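Local coordinates for protein aspartate aminotransferase (Giardia lamblia, PDB 3MEB) that probably catalyses the pyridoxal-phosphate-dependent transfer of an amino group between L-aspartate and 2-oxoglutarate, giving oxaloacetate and L-glutamate, at residues I187-T192 / E221-E226. Numbering follows the deposited sequence.
Sequences IDFSNT and EAQWKE
Phe189, in the first turn of helix 189-198, lays one face of its ring against the side chain of Gln223 from the first turn of helix 221-234. Both helices belong to the large, cofactor-binding domain of this fold-type I aminotransferase, where helices pack around a mixed seven-stranded sheet; strand 204-208 of that sheet lies between them in sequence. The ring's reach comes from its first torsion: CG stands anti to the backbone N (chi1 -168°), which carries the phenyl group across the gap between the helices. Ring and glutamine then run past each other in opposite directions. Gln223 CB sits over the ring face, 3.8 Å from its centroid and displaced toward the rim, in a CH-pi contact, while the extended chain continues back over the ring until NE2 comes 3.5 Å from Phe189 CB. The amide plane is tilted 32° from the ring, an inclined overlap rather than a flat stack. Glutamine suits this partly exposed place because its methylenes cover an aromatic face while its amide serves polar partners: OE1 accepts a hydrogen bond from Thr220 N, and Gln223 NE2 donates to a water at 2.9 Å. That water in turn donates to Ile187 O, 3.0 Å away, bridging the two segments, which share no direct hydrogen bond. Glu226, almost one turn after Gln223, comes to the ring's edge instead, its carboxylate turned 79° from the ring plane. Its CB lies in that plane, and the extended chain beyond CG carries OE2 to a salt bridge with Lys193, one turn along the phenylalanine's own helix. A phenylalanine edge, with its slightly positive hydrogens, tolerates an oxygen neighbour well: Glu226 OE1 lies 3.5 Å from CE2 of Phe189. The backbone O of Gln223 instead approaches Phe189 CZ at 3.2 Å from above the rim, on the face where Gln223 CB lies.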
ATOM      1  N   ILE A 187      34.558   0.497  -5.751  1.00  4.13           N
ATOM      2  CA  ILE A 187      34.220  -0.689  -4.991  1.00  3.32           C
ATOM      3  C   ILE A 187      35.497  -1.490  -4.657  1.00  3.66           C
ATOM      4  O   ILE A 187      36.304  -1.818  -5.538  1.00  3.60           O
ATOM      5  CB  ILE A 187      33.194  -1.581  -5.736  1.00  3.31           C
ATOM      6  CG1 ILE A 187      31.888  -0.826  -5.922  1.00  2.50           C
ATOM      7  CG2 ILE A 187      32.960  -2.946  -4.954  1.00  2.06           C
ATOM      8  CD1 ILE A 187      31.013  -1.278  -7.086  1.00  3.75           C
ATOM      9  N   ASP A 188      35.653  -1.817  -3.381  1.00  3.15           N
ATOM     10  CA  ASP A 188      36.792  -2.599  -2.901  1.00  3.70           C
ATOM     11  C   ASP A 188      36.472  -4.055  -3.180  1.00  3.75           C
ATOM     12  O   ASP A 188      36.221  -4.848  -2.258  1.00  3.81           O
ATOM     13  CB  ASP A 188      36.996  -2.319  -1.419  1.00  3.98           C
ATOM     14  CG  ASP A 188      38.148  -3.079  -0.817  1.00  5.61           C
ATOM     15  OD1 ASP A 188      38.949  -3.714  -1.565  1.00  3.45           O
ATOM     16  OD2 ASP A 188      38.254  -3.039   0.428  1.00  6.94           O
ATOM     17  N   PHE A 189      36.518  -4.402  -4.465  1.00  3.61           N
ATOM     18  CA  PHE A 189      35.937  -5.632  -4.974  1.00  3.57           C
ATOM     19  C   PHE A 189      36.579  -6.905  -4.441  1.00  4.11           C
ATOM     20  O   PHE A 189      35.911  -7.931  -4.256  1.00  3.35           O
ATOM     21  CB  PHE A 189      35.887  -5.633  -6.503  1.00  3.47           C
ATOM     22  CG  PHE A 189      35.052  -6.738  -7.053  1.00  3.32           C
ATOM     23  CD1 PHE A 189      33.688  -6.794  -6.790  1.00  4.42           C
ATOM     24  CD2 PHE A 189      35.631  -7.767  -7.767  1.00  4.52           C
ATOM     25  CE1 PHE A 189      32.925  -7.845  -7.267  1.00  4.70           C
ATOM     26  CE2 PHE A 189      34.874  -8.824  -8.247  1.00  3.96           C
ATOM     27  CZ  PHE A 189      33.527  -8.862  -8.006  1.00  4.64           C
ATOM     28  N   SER A 190      37.873  -6.824  -4.160  1.00  5.01           N
ATOM     29  CA  SER A 190      38.599  -7.902  -3.497  1.00  5.41           C
ATOM     30  C   SER A 190      37.909  -8.271  -2.176  1.00  4.24           C
ATOM     31  O   SER A 190      37.613  -9.455  -1.906  1.00  3.38           O
ATOM     32  CB  SER A 190      40.058  -7.452  -3.287  1.00  5.21           C
ATOM     33  OG  SER A 190      40.899  -8.530  -2.938  1.00 11.41           O
ATOM     34  N   ASN A 191      37.654  -7.275  -1.339  1.00  3.88           N
ATOM     35  CA  ASN A 191      36.917  -7.530  -0.086  1.00  4.35           C
ATOM     36  C   ASN A 191      35.441  -7.894  -0.258  1.00  3.67           C
ATOM     37  O   ASN A 191      34.884  -8.670   0.534  1.00  3.62           O
ATOM     38  CB  ASN A 191      37.128  -6.379   0.915  1.00  4.70           C
ATOM     39  CG  ASN A 191      38.541  -6.425   1.533  1.00  6.22           C
ATOM     40  OD1 ASN A 191      39.246  -5.423   1.604  1.00  8.09           O
ATOM     41  ND2 ASN A 191      38.978  -7.620   1.887  1.00  4.62           N
ATOM     42  N   THR A 192      34.788  -7.344  -1.281  1.00  3.05           N
ATOM     43  CA  THR A 192      33.443  -7.759  -1.606  1.00  2.47           C
ATOM     44  C   THR A 192      33.371  -9.295  -1.731  1.00  2.64           C
ATOM     45  O   THR A 192      32.531  -9.945  -1.107  1.00  3.23           O
ATOM     46  CB  THR A 192      32.939  -7.084  -2.921  1.00  3.30           C
ATOM     47  OG1 THR A 192      33.006  -5.648  -2.806  1.00  2.00           O
ATOM     48  CG2 THR A 192      31.530  -7.529  -3.196  1.00  2.00           C
ATOM     49  N   GLU A 221      30.160  -5.688 -15.551  1.00  2.59           N
ATOM     50  CA  GLU A 221      29.754  -7.018 -16.011  1.00  3.48           C
ATOM     51  C   GLU A 221      30.801  -8.025 -15.576  1.00  2.55           C
ATOM     52  O   GLU A 221      30.479  -9.089 -15.090  1.00  3.05           O
ATOM     53  CB  GLU A 221      29.544  -7.093 -17.514  1.00  4.29           C
ATOM     54  CG  GLU A 221      28.446  -6.241 -18.052  1.00  8.82           C
ATOM     55  CD  GLU A 221      28.022  -6.655 -19.453  1.00 12.91           C
ATOM     56  OE1 GLU A 221      28.357  -7.783 -19.879  1.00 15.05           O
ATOM     57  OE2 GLU A 221      27.325  -5.858 -20.111  1.00 19.57           O
ATOM     58  N   ALA A 222      32.066  -7.669 -15.676  1.00  2.64           N
ATOM     59  CA  ALA A 222      33.139  -8.584 -15.289  1.00  2.14           C
ATOM     60  C   ALA A 222      33.093  -8.926 -13.791  1.00  2.00           C
ATOM     61  O   ALA A 222      33.349 -10.061 -13.403  1.00  2.00           O
ATOM     62  CB  ALA A 222      34.547  -7.994 -15.680  1.00  2.79           C
ATOM     63  N   GLN A 223      32.817  -7.921 -12.968  1.00  2.00           N
ATOM     64  CA  GLN A 223      32.702  -8.124 -11.522  1.00  2.00           C
ATOM     65  C   GLN A 223      31.491  -8.985 -11.181  1.00  2.00           C
ATOM     66  O   GLN A 223      31.583  -9.920 -10.383  1.00  2.00           O
ATOM     67  CB  GLN A 223      32.702  -6.790 -10.790  1.00  2.00           C
ATOM     68  CG  GLN A 223      34.083  -6.101 -10.927  1.00  2.14           C
ATOM     69  CD  GLN A 223      34.128  -4.705 -10.348  1.00  2.00           C
ATOM     70  OE1 GLN A 223      33.168  -3.960 -10.442  1.00  2.00           O
ATOM     71  NE2 GLN A 223      35.268  -4.342  -9.743  1.00  2.30           N
ATOM     72  N   TRP A 224      30.377  -8.722 -11.820  1.00  2.00           N
ATOM     73  CA  TRP A 224      29.188  -9.587 -11.617  1.00  2.20           C
ATOM     74  C   TRP A 224      29.518 -11.034 -11.969  1.00  2.74           C
ATOM     75  O   TRP A 224      29.141 -11.938 -11.228  1.00  2.71           O
ATOM     76  CB  TRP A 224      28.003  -9.130 -12.466  1.00  2.00           C
ATOM     77  CG  TRP A 224      27.221  -7.968 -11.945  1.00  2.00           C
ATOM     78  CD1 TRP A 224      27.068  -6.760 -12.540  1.00  2.00           C
ATOM     79  CD2 TRP A 224      26.421  -7.935 -10.764  1.00  2.66           C
ATOM     80  NE1 TRP A 224      26.237  -5.960 -11.797  1.00  2.00           N
ATOM     81  CE2 TRP A 224      25.828  -6.659 -10.695  1.00  2.81           C
ATOM     82  CE3 TRP A 224      26.152  -8.853  -9.757  1.00  2.26           C
ATOM     83  CZ2 TRP A 224      24.991  -6.281  -9.663  1.00  2.00           C
ATOM     84  CZ3 TRP A 224      25.297  -8.474  -8.733  1.00  5.09           C
ATOM     85  CH2 TRP A 224      24.735  -7.204  -8.691  1.00  3.31           C
ATOM     86  N   LYS A 225      30.243 -11.255 -13.068  1.00  3.51           N
ATOM     87  CA  LYS A 225      30.584 -12.611 -13.470  1.00  4.60           C
ATOM     88  C   LYS A 225      31.492 -13.328 -12.471  1.00  4.72           C
ATOM     89  O   LYS A 225      31.421 -14.542 -12.359  1.00  4.32           O
ATOM     90  CB  LYS A 225      31.224 -12.660 -14.848  1.00  5.30           C
ATOM     91  CG  LYS A 225      30.249 -12.403 -15.949  1.00  8.29           C
ATOM     92  CD  LYS A 225      30.919 -12.376 -17.293  1.00 12.79           C
ATOM     93  CE  LYS A 225      29.983 -11.818 -18.357  1.00 15.48           C
ATOM     94  NZ  LYS A 225      29.910 -12.728 -19.530  1.00 18.89           N
ATOM     95  N   GLU A 226      32.315 -12.575 -11.745  1.00  4.97           N
ATOM     96  CA  GLU A 226      33.131 -13.136 -10.663  1.00  5.16           C
ATOM     97  C   GLU A 226      32.293 -13.545  -9.438  1.00  5.16           C
ATOM     98  O   GLU A 226      32.643 -14.488  -8.746  1.00  4.76           O
ATOM     99  CB  GLU A 226      34.178 -12.136 -10.203  1.00  4.82           C
ATOM    100  CG  GLU A 226      35.393 -11.965 -11.130  1.00  6.66           C
ATOM    101  CD  GLU A 226      36.534 -11.301 -10.404  1.00  5.55           C
ATOM    102  OE1 GLU A 226      36.896 -10.183 -10.765  1.00 10.83           O
ATOM    103  OE2 GLU A 226      37.027 -11.870  -9.420  1.00  7.33           O
TER
HETATM  104  O   HOH W   1      36.192  -1.902  -8.556  1.00  7.29           O